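Local coordinates for protein aminotransferase, class III (Deinococcus radiodurans, PDB 3I4J) that probably catalyses the transfer of amino groups between substrates with the help of pyridoxal phosphate, at residues Y12-R17 against Y24-R29; G51-A56 against V309-E314; A335-F340 against M344-T349. The protein carries 1 engineered substitution. All blocks are in the same frame, centred on the assembly; numbering follows the deposited sequence.

Contact 1: residues Y12-R17 against Y24-R29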
ATOM      1  N   TYR C  12      15.325 -18.346  -0.988  1.00 33.70           N
ATOM      2  CA  TYR C  12      15.337 -17.018  -0.387  1.00 32.76           C
ATOM      3  C   TYR C  12      16.009 -17.053   0.978  1.00 31.94           C
ATOM      4  O   TYR C  12      15.526 -17.709   1.898  1.00 33.52           O
ATOM      5  CB  TYR C  12      13.905 -16.493  -0.243  1.00 31.28           C
ATOM      6  CG  TYR C  12      13.301 -16.052  -1.553  1.00 30.47           C
ATOM      7  CD1 TYR C  12      13.573 -14.787  -2.076  1.00 31.12           C
ATOM      8  CD2 TYR C  12      12.519 -16.921  -2.305  1.00 28.92           C
ATOM      9  CE1 TYR C  12      13.086 -14.402  -3.326  1.00 30.74           C
ATOM     10  CE2 TYR C  12      12.030 -16.551  -3.551  1.00 29.38           C
ATOM     11  CZ  TYR C  12      12.320 -15.293  -4.059  1.00 30.44           C
ATOM     12  OH  TYR C  12      11.872 -14.950  -5.313  1.00 31.39           O
ATOM     13  N   PRO C  13      17.149 -16.362   1.121  1.00 30.41           N
ATOM     14  CA  PRO C  13      17.833 -16.355   2.418  1.00 29.30           C
ATOM     15  C   PRO C  13      16.920 -15.682   3.437  1.00 27.97           C
ATOM     16  O   PRO C  13      16.166 -14.771   3.087  1.00 27.60           O
ATOM     17  CB  PRO C  13      19.086 -15.531   2.142  1.00 30.19           C
ATOM     18  CG  PRO C  13      19.342 -15.780   0.684  1.00 31.49           C
ATOM     19  CD  PRO C  13      17.960 -15.682   0.097  1.00 30.00           C
ATOM     20  N   VAL C  14      16.983 -16.125   4.688  1.00 24.88           N
ATOM     21  CA  VAL C  14      16.150 -15.542   5.732  1.00 23.74           C
ATOM     22  C   VAL C  14      16.926 -14.498   6.525  1.00 23.35           C
ATOM     23  O   VAL C  14      17.845 -14.829   7.278  1.00 21.89           O
ATOM     24  CB  VAL C  14      15.629 -16.623   6.702  1.00 23.39           C
ATOM     25  CG1 VAL C  14      14.771 -15.982   7.792  1.00 23.67           C
ATOM     26  CG2 VAL C  14      14.819 -17.657   5.932  1.00 25.42           C
ATOM     27  N   ALA C  15      16.565 -13.232   6.338  1.00 20.14           N
ATOM     28  CA  ALA C  15      17.228 -12.146   7.042  1.00 21.62           C
ATOM     29  C   ALA C  15      16.791 -12.137   8.501  1.00 21.46           C
ATOM     30  O   ALA C  15      15.629 -12.391   8.812  1.00 20.82           O
ATOM     31  CB  ALA C  15      16.886 -10.810   6.383  1.00 20.87           C
ATOM     32  N   VAL C  16      17.725 -11.846   9.400  1.00 21.14           N
ATOM     33  CA  VAL C  16      17.399 -11.801  10.817  1.00 21.94           C
ATOM     34  C   VAL C  16      17.806 -10.472  11.437  1.00 19.88           C
ATOM     35  O   VAL C  16      17.284 -10.080  12.478  1.00 22.05           O
ATOM     36  CB  VAL C  16      18.095 -12.948  11.596  1.00 21.81           C
ATOM     37  CG1 VAL C  16      17.581 -14.297  11.103  1.00 23.58           C
ATOM     38  CG2 VAL C  16      19.602 -12.866  11.407  1.00 22.40           C
ATOM     39  N   ARG C  17      18.727  -9.767  10.791  1.00 21.29           N
ATOM     40  CA  ARG C  17      19.188  -8.499  11.338  1.00 20.84           C
ATOM     41  C   ARG C  17      19.730  -7.514  10.300  1.00 21.46           C
ATOM     42  O   ARG C  17      20.279  -7.910   9.276  1.00 21.52           O
ATOM     43  CB  ARG C  17      20.269  -8.778  12.390  1.00 23.87           C
ATOM     44  CG  ARG C  17      20.967  -7.551  12.939  1.00 26.54           C
ATOM     45  CD  ARG C  17      22.040  -7.961  13.946  1.00 29.30           C
ATOM     46  NE  ARG C  17      21.466  -8.678  15.082  1.00 28.92           N
ATOM     47  CZ  ARG C  17      20.806  -8.101  16.081  1.00 30.83           C
ATOM     48  NH1 ARG C  17      20.635  -6.785  16.102  1.00 32.73           N
ATOM     49  NH2 ARG C  17      20.307  -8.844  17.057  1.00 31.95           N
ATOM     50  N   TYR C  24      22.161  -9.318   7.773  1.00 23.02           N
ATOM     51  CA  TYR C  24      22.662 -10.613   8.233  1.00 23.05           C
ATOM     52  C   TYR C  24      21.562 -11.660   8.094  1.00 22.92           C
ATOM     53  O   TYR C  24      20.411 -11.385   8.438  1.00 22.14           O
ATOM     54  CB  TYR C  24      23.073 -10.528   9.712  1.00 24.82           C
ATOM     55  CG  TYR C  24      24.101  -9.465  10.038  1.00 26.93           C
ATOM     56  CD1 TYR C  24      25.442  -9.801  10.245  1.00 27.64           C
ATOM     57  CD2 TYR C  24      23.736  -8.124  10.142  1.00 26.03           C
ATOM     58  CE1 TYR C  24      26.392  -8.823  10.547  1.00 27.69           C
ATOM     59  CE2 TYR C  24      24.678  -7.138  10.440  1.00 28.15           C
ATOM     60  CZ  TYR C  24      26.003  -7.496  10.639  1.00 29.15           C
ATOM     61  OH  TYR C  24      26.938  -6.518  10.902  1.00 32.14           O
ATOM     62  N   ASP C  25      21.887 -12.848   7.584  1.00 22.84           N
ATOM     63  CA  ASP C  25      20.863 -13.884   7.460  1.00 21.99           C
ATOM     64  C   ASP C  25      20.984 -14.939   8.558  1.00 23.00           C
ATOM     65  O   ASP C  25      21.892 -14.867   9.397  1.00 21.98           O
ATOM     66  CB  ASP C  25      20.857 -14.530   6.059  1.00 22.57           C
ATOM     67  CG  ASP C  25      22.145 -15.276   5.717  1.00 23.78           C
ATOM     68  OD1 ASP C  25      22.922 -15.632   6.628  1.00 25.04           O
ATOM     69  OD2 ASP C  25      22.360 -15.522   4.509  1.00 25.23           O
ATOM     70  N   ASP C  26      20.080 -15.918   8.567  1.00 23.70           N
ATOM     71  CA  ASP C  26      20.104 -16.924   9.623  1.00 26.39           C
ATOM     72  C   ASP C  26      21.178 -17.985   9.469  1.00 28.99           C
ATOM     73  O   ASP C  26      21.070 -19.089  10.015  1.00 28.17           O
ATOM     74  CB  ASP C  26      18.718 -17.569   9.801  1.00 25.99           C
ATOM     75  CG  ASP C  26      18.301 -18.421   8.623  1.00 26.83           C
ATOM     76  OD1 ASP C  26      19.067 -18.533   7.647  1.00 27.35           O
ATOM     77  OD2 ASP C  26      17.189 -18.988   8.686  1.00 27.21           O
ATOM     78  N   ALA C  27      22.217 -17.624   8.721  1.00 29.90           N
ATOM     79  CA  ALA C  27      23.375 -18.476   8.492  1.00 32.55           C
ATOM     80  C   ALA C  27      24.599 -17.672   8.933  1.00 32.67           C
ATOM     81  O   ALA C  27      25.738 -18.117   8.809  1.00 35.53           O
ATOM     82  CB  ALA C  27      23.483 -18.844   7.019  1.00 33.78           C
ATOM     83  N   GLY C  28      24.357 -16.482   9.463  1.00 34.15           N
ATOM     84  CA  GLY C  28      25.459 -15.652   9.913  1.00 35.15           C
ATOM     85  C   GLY C  28      26.131 -14.878   8.794  1.00 36.28           C
ATOM     86  O   GLY C  28      27.030 -14.074   9.056  1.00 37.42           O
ATOM     87  N   ARG C  29      25.711 -15.125   7.552  1.00 34.35           N
ATOM     88  CA  ARG C  29      26.274 -14.422   6.399  1.00 32.92           C
ATOM     89  C   ARG C  29      25.967 -12.936   6.504  1.00 31.03           C
ATOM     90  O   ARG C  29      24.882 -12.546   6.949  1.00 29.01           O
ATOM     91  CB  ARG C  29      25.687 -14.947   5.086  1.00 33.08           C
ATOM     92  CG  ARG C  29      26.111 -16.355   4.697  1.00 36.74           C
ATOM     93  CD  ARG C  29      25.771 -16.611   3.238  1.00 38.15           C
ATOM     94  NE  ARG C  29      26.419 -15.627   2.374  1.00 40.89           N
ATOM     95  CZ  ARG C  29      26.162 -15.471   1.078  1.00 42.20           C
ATOM     96  NH1 ARG C  29      25.261 -16.239   0.477  1.00 43.83           N
ATOM     97  NH2 ARG C  29      26.803 -14.541   0.382  1.00 42.45           N
TER

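Contact 2: residues G51-A56 against V309-E314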
ATOM      1  N   GLY C  51      12.359   3.500  15.576  1.00 22.77           N
ATOM      2  CA  GLY C  51      11.534   2.518  16.256  1.00 23.30           C
ATOM      3  C   GLY C  51      10.858   3.096  17.487  1.00 24.40           C
ATOM      4  O   GLY C  51       9.672   2.855  17.727  1.00 22.73           O
ATOM      5  N   GLU C  52      11.606   3.870  18.267  1.00 25.73           N
ATOM      6  CA  GLU C  52      11.057   4.474  19.479  1.00 28.61           C
ATOM      7  C   GLU C  52       9.932   5.446  19.139  1.00 27.41           C
ATOM      8  O   GLU C  52       8.927   5.514  19.844  1.00 26.39           O
ATOM      9  CB  GLU C  52      12.148   5.220  20.259  1.00 31.54           C
ATOM     10  CG  GLU C  52      13.375   4.391  20.573  1.00 39.69           C
ATOM     11  CD  GLU C  52      13.048   3.097  21.289  1.00 43.08           C
ATOM     12  OE1 GLU C  52      12.519   3.157  22.422  1.00 44.43           O
ATOM     13  OE2 GLU C  52      13.324   2.019  20.716  1.00 46.70           O
ATOM     14  N   ARG C  53      10.110   6.197  18.057  1.00 26.27           N
ATOM     15  CA  ARG C  53       9.108   7.166  17.623  1.00 26.84           C
ATOM     16  C   ARG C  53       7.829   6.464  17.168  1.00 25.44           C
ATOM     17  O   ARG C  53       6.725   6.962  17.396  1.00 24.66           O
ATOM     18  CB  ARG C  53       9.672   8.024  16.485  1.00 29.96           C
ATOM     19  CG  ARG C  53      10.833   8.924  16.911  1.00 34.05           C
ATOM     20  CD  ARG C  53      10.342  10.093  17.762  1.00 36.93           C
ATOM     21  NE  ARG C  53       9.688  11.117  16.950  1.00 40.64           N
ATOM     22  CZ  ARG C  53      10.336  11.975  16.163  1.00 41.03           C
ATOM     23  NH1 ARG C  53      11.659  11.935  16.083  1.00 43.10           N
ATOM     24  NH2 ARG C  53       9.663  12.869  15.451  1.00 38.87           N
ATOM     25  N   MET C  54       7.981   5.308  16.527  1.00 22.90           N
ATOM     26  CA  MET C  54       6.825   4.554  16.061  1.00 21.38           C
ATOM     27  C   MET C  54       6.091   3.983  17.272  1.00 21.37           C
ATOM     28  O   MET C  54       4.865   3.994  17.327  1.00 20.14           O
ATOM     29  CB  MET C  54       7.263   3.428  15.116  1.00 19.83           C
ATOM     30  CG  MET C  54       7.906   3.919  13.809  1.00 21.24           C
ATOM     31  SD  MET C  54       8.389   2.578  12.655  1.00 15.67           S
ATOM     32  CE  MET C  54       9.316   1.545  13.711  1.00 28.17           C
ATOM     33  N   ALA C  55       6.854   3.496  18.245  1.00 20.79           N
ATOM     34  CA  ALA C  55       6.275   2.934  19.464  1.00 22.77           C
ATOM     35  C   ALA C  55       5.477   3.997  20.213  1.00 22.31           C
ATOM     36  O   ALA C  55       4.369   3.744  20.692  1.00 23.23           O
ATOM     37  CB  ALA C  55       7.384   2.384  20.361  1.00 22.57           C
ATOM     38  N   ALA C  56       6.040   5.195  20.315  1.00 22.62           N
ATOM     39  CA  ALA C  56       5.358   6.281  21.005  1.00 23.96           C
ATOM     40  C   ALA C  56       4.047   6.640  20.305  1.00 23.82           C
ATOM     41  O   ALA C  56       3.037   6.898  20.960  1.00 25.60           O
ATOM     42  CB  ALA C  56       6.269   7.508  21.087  1.00 23.45           C
ATOM     43  N   VAL C 309      12.377   9.817  10.429  1.00 20.46           N
ATOM     44  CA  VAL C 309      13.369   9.648   9.374  1.00 21.45           C
ATOM     45  C   VAL C 309      13.812  11.025   8.876  1.00 21.67           C
ATOM     46  O   VAL C 309      14.993  11.253   8.638  1.00 22.11           O
ATOM     47  CB  VAL C 309      12.796   8.824   8.195  1.00 21.77           C
ATOM     48  CG1 VAL C 309      13.717   8.919   6.979  1.00 21.71           C
ATOM     49  CG2 VAL C 309      12.646   7.359   8.618  1.00 21.44           C
ATOM     50  N   LEU C 310      12.861  11.943   8.735  1.00 21.20           N
ATOM     51  CA  LEU C 310      13.185  13.291   8.283  1.00 23.90           C
ATOM     52  C   LEU C 310      14.114  13.989   9.281  1.00 24.79           C
ATOM     53  O   LEU C 310      15.061  14.670   8.878  1.00 24.67           O
ATOM     54  CB  LEU C 310      11.907  14.107   8.083  1.00 23.27           C
ATOM     55  CG  LEU C 310      12.088  15.543   7.580  1.00 23.73           C
ATOM     56  CD1 LEU C 310      12.842  15.549   6.248  1.00 23.75           C
ATOM     57  CD2 LEU C 310      10.726  16.202   7.435  1.00 23.65           C
ATOM     58  N   ASP C 311      13.852  13.821  10.577  1.00 25.46           N
ATOM     59  CA  ASP C 311      14.702  14.431  11.604  1.00 26.67           C
ATOM     60  C   ASP C 311      16.152  14.002  11.402  1.00 26.61           C
ATOM     61  O   ASP C 311      17.077  14.808  11.509  1.00 27.06           O
ATOM     62  CB  ASP C 311      14.281  14.001  13.019  1.00 27.58           C
ATOM     63  CG  ASP C 311      12.960  14.602  13.461  1.00 29.37           C
ATOM     64  OD1 ASP C 311      12.642  15.738  13.062  1.00 31.45           O
ATOM     65  OD2 ASP C 311      12.244  13.939  14.238  1.00 33.02           O
ATOM     66  N   ILE C 312      16.336  12.715  11.120  1.00 25.14           N
ATOM     67  CA  ILE C 312      17.656  12.137  10.908  1.00 24.84           C
ATOM     68  C   ILE C 312      18.308  12.640   9.619  1.00 26.11           C
ATOM     69  O   ILE C 312      19.490  13.002   9.608  1.00 24.00           O
ATOM     70  CB  ILE C 312      17.551  10.600  10.879  1.00 24.05           C
ATOM     71  CG1 ILE C 312      17.108  10.102  12.258  1.00 25.45           C
ATOM     72  CG2 ILE C 312      18.880   9.981  10.473  1.00 23.92           C
ATOM     73  CD1 ILE C 312      16.773   8.621  12.310  1.00 25.34           C
ATOM     74  N   VAL C 313      17.534  12.663   8.539  1.00 24.67           N
ATOM     75  CA  VAL C 313      18.029  13.128   7.249  1.00 24.05           C
ATOM     76  C   VAL C 313      18.561  14.556   7.369  1.00 25.64           C
ATOM     77  O   VAL C 313      19.605  14.887   6.807  1.00 24.50           O
ATOM     78  CB  VAL C 313      16.903  13.072   6.184  1.00 23.98           C
ATOM     79  CG1 VAL C 313      17.335  13.787   4.905  1.00 24.28           C
ATOM     80  CG2 VAL C 313      16.553  11.614   5.885  1.00 22.80           C
ATOM     81  N   GLU C 314      17.845  15.394   8.113  1.00 25.95           N
ATOM     82  CA  GLU C 314      18.259  16.782   8.302  1.00 26.60           C
ATOM     83  C   GLU C 314      19.411  16.905   9.302  1.00 27.04           C
ATOM     84  O   GLU C 314      20.423  17.551   9.021  1.00 27.57           O
ATOM     85  CB  GLU C 314      17.070  17.627   8.773  1.00 26.54           C
ATOM     86  CG  GLU C 314      15.904  17.643   7.798  1.00 28.60           C
ATOM     87  CD  GLU C 314      14.776  18.562   8.232  1.00 30.40           C
ATOM     88  OE1 GLU C 314      14.336  18.466   9.398  1.00 32.07           O
ATOM     89  OE2 GLU C 314      14.321  19.369   7.401  1.00 28.31           O
TER

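Contact 3: residues A335-F340 against M344-T349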
ATOM      1  N   ALA C 335      36.844   4.228 -12.228  1.00 26.81           N
ATOM      2  CA  ALA C 335      38.172   3.638 -12.109  1.00 27.40           C
ATOM      3  C   ALA C 335      38.144   2.160 -12.501  1.00 28.14           C
ATOM      4  O   ALA C 335      39.117   1.634 -13.046  1.00 28.67           O
ATOM      5  CB  ALA C 335      38.686   3.796 -10.685  1.00 27.78           C
ATOM      6  N   LEU C 336      37.026   1.493 -12.229  1.00 27.58           N
ATOM      7  CA  LEU C 336      36.886   0.077 -12.558  1.00 27.57           C
ATOM      8  C   LEU C 336      36.772  -0.197 -14.058  1.00 27.50           C
ATOM      9  O   LEU C 336      37.065  -1.303 -14.507  1.00 26.52           O
ATOM     10  CB  LEU C 336      35.670  -0.522 -11.840  1.00 26.68           C
ATOM     11  CG  LEU C 336      35.816  -0.816 -10.344  1.00 28.86           C
ATOM     12  CD1 LEU C 336      34.470  -1.222  -9.763  1.00 27.79           C
ATOM     13  CD2 LEU C 336      36.847  -1.918 -10.139  1.00 26.86           C
ATOM     14  N   GLN C 337      36.351   0.800 -14.832  1.00 26.46           N
ATOM     15  CA  GLN C 337      36.200   0.613 -16.277  1.00 28.09           C
ATOM     16  C   GLN C 337      37.498   0.222 -16.978  1.00 28.86           C
ATOM     17  O   GLN C 337      37.475  -0.497 -17.977  1.00 28.35           O
ATOM     18  CB  GLN C 337      35.656   1.880 -16.942  1.00 26.30           C
ATOM     19  CG  GLN C 337      34.273   2.302 -16.501  1.00 28.52           C
ATOM     20  CD  GLN C 337      33.717   3.408 -17.381  1.00 29.23           C
ATOM     21  OE1 GLN C 337      33.176   3.153 -18.458  1.00 30.82           O
ATOM     22  NE2 GLN C 337      33.870   4.645 -16.934  1.00 29.04           N
ATOM     23  N   ALA C 338      38.623   0.707 -16.466  1.00 30.70           N
ATOM     24  CA  ALA C 338      39.923   0.403 -17.052  1.00 30.55           C
ATOM     25  C   ALA C 338      40.174  -1.097 -17.014  1.00 31.51           C
ATOM     26  O   ALA C 338      40.675  -1.687 -17.972  1.00 31.27           O
ATOM     27  CB  ALA C 338      41.020   1.132 -16.286  1.00 32.62           C
ATOM     28  N   ARG C 339      39.815  -1.704 -15.891  1.00 30.87           N
ATOM     29  CA  ARG C 339      39.987  -3.131 -15.681  1.00 30.51           C
ATOM     30  C   ARG C 339      38.860  -3.911 -16.352  1.00 29.17           C
ATOM     31  O   ARG C 339      39.064  -5.023 -16.850  1.00 27.90           O
ATOM     32  CB  ARG C 339      40.013  -3.392 -14.171  1.00 32.37           C
ATOM     33  CG  ARG C 339      40.114  -4.835 -13.719  1.00 36.04           C
ATOM     34  CD  ARG C 339      40.471  -4.837 -12.235  1.00 38.67           C
ATOM     35  NE  ARG C 339      40.101  -6.055 -11.523  1.00 43.18           N
ATOM     36  CZ  ARG C 339      40.515  -7.277 -11.840  1.00 44.33           C
ATOM     37  NH1 ARG C 339      41.322  -7.467 -12.878  1.00 45.50           N
ATOM     38  NH2 ARG C 339      40.132  -8.308 -11.099  1.00 44.18           N
ATOM     39  N   PHE C 340      37.672  -3.316 -16.377  1.00 27.94           N
ATOM     40  CA  PHE C 340      36.511  -3.965 -16.976  1.00 28.14           C
ATOM     41  C   PHE C 340      35.848  -3.096 -18.034  1.00 26.92           C
ATOM     42  O   PHE C 340      34.820  -2.463 -17.781  1.00 25.66           O
ATOM     43  CB  PHE C 340      35.503  -4.317 -15.884  1.00 28.98           C
ATOM     44  CG  PHE C 340      36.056  -5.237 -14.838  1.00 29.86           C
ATOM     45  CD1 PHE C 340      36.273  -6.582 -15.122  1.00 31.30           C
ATOM     46  CD2 PHE C 340      36.412  -4.750 -13.586  1.00 29.63           C
ATOM     47  CE1 PHE C 340      36.841  -7.429 -14.173  1.00 31.94           C
ATOM     48  CE2 PHE C 340      36.983  -5.590 -12.629  1.00 30.21           C
ATOM     49  CZ  PHE C 340      37.196  -6.930 -12.925  1.00 30.18           C
ATOM     50  N   MET C 344      30.162  -0.508 -20.364  1.00 28.32           N
ATOM     51  CA  MET C 344      29.883   0.407 -21.477  1.00 30.67           C
ATOM     52  C   MET C 344      29.737   1.861 -21.056  1.00 31.62           C
ATOM     53  O   MET C 344      30.172   2.775 -21.761  1.00 32.63           O
ATOM     54  CB  MET C 344      28.597  -0.021 -22.195  1.00 33.00           C
ATOM     55  CG  MET C 344      28.582  -1.462 -22.695  1.00 33.40           C
ATOM     56  SD  MET C 344      29.421  -1.699 -24.272  1.00 31.87           S
ATOM     57  CE  MET C 344      28.047  -1.997 -25.322  1.00 36.87           C
ATOM     58  N   GLN C 345      29.103   2.076 -19.909  1.00 31.06           N
ATOM     59  CA  GLN C 345      28.887   3.421 -19.407  1.00 30.93           C
ATOM     60  C   GLN C 345      28.638   3.404 -17.907  1.00 30.36           C
ATOM     61  O   GLN C 345      28.039   2.466 -17.377  1.00 28.19           O
ATOM     62  CB  GLN C 345      27.692   4.055 -20.130  1.00 33.89           C
ATOM     63  CG  GLN C 345      27.351   5.467 -19.679  1.00 37.11           C
ATOM     64  CD  GLN C 345      26.360   6.146 -20.608  1.00 39.64           C
ATOM     65  OE1 GLN C 345      25.324   5.575 -20.957  1.00 40.03           O
ATOM     66  NE2 GLN C 345      26.670   7.372 -21.011  1.00 41.43           N
ATOM     67  N   VAL C 346      29.123   4.439 -17.232  1.00 28.41           N
ATOM     68  CA  VAL C 346      28.955   4.586 -15.794  1.00 29.91           C
ATOM     69  C   VAL C 346      28.338   5.958 -15.559  1.00 28.25           C
ATOM     70  O   VAL C 346      28.786   6.953 -16.130  1.00 29.08           O
ATOM     71  CB  VAL C 346      30.306   4.483 -15.050  1.00 31.41           C
ATOM     72  CG1 VAL C 346      31.277   5.521 -15.580  1.00 35.10           C
ATOM     73  CG2 VAL C 346      30.092   4.679 -13.556  1.00 35.34           C
ATOM     74  N   ARG C 347      27.307   6.008 -14.720  1.00 27.58           N
ATOM     75  CA  ARG C 347      26.612   7.258 -14.444  1.00 27.05           C
ATOM     76  C   ARG C 347      26.217   7.379 -12.985  1.00 25.39           C
ATOM     77  O   ARG C 347      26.041   6.377 -12.296  1.00 23.29           O
ATOM     78  CB  ARG C 347      25.343   7.342 -15.297  1.00 28.82           C
ATOM     79  CG  ARG C 347      25.587   7.182 -16.779  1.00 34.66           C
ATOM     80  CD  ARG C 347      24.303   7.253 -17.585  1.00 35.47           C
ATOM     81  NE  ARG C 347      23.355   6.194 -17.250  1.00 36.13           N
ATOM     82  CZ  ARG C 347      22.560   5.602 -18.138  1.00 34.60           C
ATOM     83  NH1 ARG C 347      22.607   5.960 -19.413  1.00 36.54           N
ATOM     84  NH2 ARG C 347      21.709   4.661 -17.751  1.00 32.62           N
ATOM     85  N   GLY C 348      26.061   8.612 -12.521  1.00 23.50           N
ATOM     86  CA  GLY C 348      25.657   8.820 -11.147  1.00 22.06           C
ATOM     87  C   GLY C 348      25.286  10.247 -10.806  1.00 22.64           C
ATOM     88  O   GLY C 348      25.907  11.198 -11.286  1.00 22.46           O
ATOM     89  N   THR C 349      24.244  10.392  -9.996  1.00 20.84           N
ATOM     90  CA  THR C 349      23.789  11.693  -9.522  1.00 21.86           C
ATOM     91  C   THR C 349      23.558  11.427  -8.038  1.00 22.82           C
ATOM     92  O   THR C 349      22.614  10.731  -7.676  1.00 19.70           O
ATOM     93  CB  THR C 349      22.456  12.133 -10.186  1.00 22.51           C
ATOM     94  OG1 THR C 349      22.622  12.214 -11.607  1.00 23.31           O
ATOM     95  CG2 THR C 349      22.052  13.505  -9.683  1.00 22.46           C
TER

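Contact 1: residues Y12-R17 against Y24-R29
Val16 and Arg17 both turn their backbone nitrogens onto the carbonyl of Tyr24. The bond from Val16 N to Tyr24 O, 2.9 Å long, is practically straight. The one from Arg17 N to the same Tyr24 O is weak. In return Tyr24 N donates to Arg17 O at 2.8 Å. Further along, Asp26 N reaches Val14 O, also at 2.8 Å, just past the end of strand 22-25. Two residues facing one is a classic beta bulge, set in the antiparallel hairpin of strands 14-19 and 22-25. Strand 30-32 extends this small N-terminal sheet on one side, and on the other Val14 and Ala15 pair in parallel with a strand of the second subunit, so the sheet runs across the dimer interface. The side-chain contacts run along the hairpin. Arg17 CG rests 4.0 Å from Tyr24 CD2, but the guanidinium and ring planes stand 71° apart, and it is Arg17 O that meets the ring edge in its plane. Val16 CG1 touches Asp26 CB at 3.7 Å, and Asp26 OD2 lies 3.5 Å from Val14 CB. The remaining polar work falls to Asp25. With CG swung between backbone N and carbonyl carbon (chi1 63°), its carboxylate folds back over the turn: OD1 takes Ala27 N, an Asx turn, at one face and Arg29 N at the opposite face, while OD2 is hydrogen-bonded to Tyr31 OH. With an alanine here, the two turn amides and the Tyr31 hydroxyl would probably lose their shared partner, leaving the turn freer to shift. As it stands, Gly28 N closes that turn onto Asp25 O, 2.9 Å away.

Contact 2: residues G51-A56 against V309-E314
Arg53 and Asp311 alone join these two helical segments, whose backbones stay well apart: the nearest alpha carbons, Arg53 CA and Val309 CA, are 9.6 Å from each other. Walking from Gly51, the helix first meets the second subunit, where Gly51 and Glu52 lie in the dimer-facing region and Glu52 packs on Ala55 of that subunit. Arg53 points toward helix 300-315. Its chain leaves beside the backbone N and bends at both chi2 (-73°) and chi3 (-76°), bringing the guanidinium end-on to the carboxylate. In a salt bridge, Arg53 NH1 and NH2 both donate to one oxygen, Asp311 OD2, at 2.8 and 3.0 Å. That oxygen lies almost exactly in the guanidinium plane, and the carboxylate is turned only 27° from it, so the two flat groups are nearly coplanar. The other oxygen, Asp311 OD1, forms a salt bridge with Arg80, which also binds Glu314; two arginines on one aspartate would be expected to favour its charged form. Next along the helix, Met54 turns to Val301 and Ala305 and also to Ala58 of the second subunit, and Ala55 meets Gly51 of that subunit. Helix 48-60 is thus placed between the dimer partner and helix 300-315, which also packs on helix 72-84 through Leu310, Val313 and Glu314.

Contact 3: residues A335-F340 against M344-T349
The end of helix 318-339 that carries Gln337 and the strand that carries Val346 run nearly antiparallel, at 167°, with the axes of the two short segments 9.7 Å apart at closest approach. Between them the chain reverses direction in a short connection, and Gln337 bridges the gap. Its CG is anti to the carbonyl carbon (chi1 -63°) and the chain beyond is extended, which carries the end of the side chain out toward the strand. There it lies against a single methyl: Gln337 CD stands 3.7 Å from Val346 CG1, the two side chains meeting at a slant. CG1 is the branch of Val346 that sits between the backbone N and the carbonyl carbon, and it is the branch that meets Gln337. Val346 also touches Leu330, Leu333 and Gln334, a turn or more earlier in that helix.

On the strand side, Met344 and Gln345 both face Val356, a classic beta bulge, and Gln345 and Arg347 are hydrogen-bonded through their backbones to strand 352-357. The unit is a helix leading into the edge strand of a three-stranded antiparallel sheet in the C-terminal part of the chain, as in the small domain of fold-type I pyridoxal phosphate enzymes. Phe340 packs on Leu425 and Leu429, and Arg339 forms a salt bridge with Glu426. Chemically, an amide set against an aliphatic methyl makes the meeting chiefly a matter of van der Waals fit, while the strand's backbone hydrogen bonds are made to strand 352-357.

In the fold
From the N terminus the chain first closes a local loop, contact 1, where the hairpin of strands 14-19 and 22-25 forms at the dimer interface. Contact 2 is the long-range one: helix 48-60, also at that interface, is met again more than 250 residues later by helix 300-315, after the chain has built the central mixed sheet. Helix 318-339 follows directly, and contact 3 closes the short connection into strand 343-349. The three lie in series and neither nest nor cross. Their centres are 25 to 36 Å apart. Contacts 1 and 2 touch the second subunit, while contact 3 stays within its own chain, in the C-terminal region.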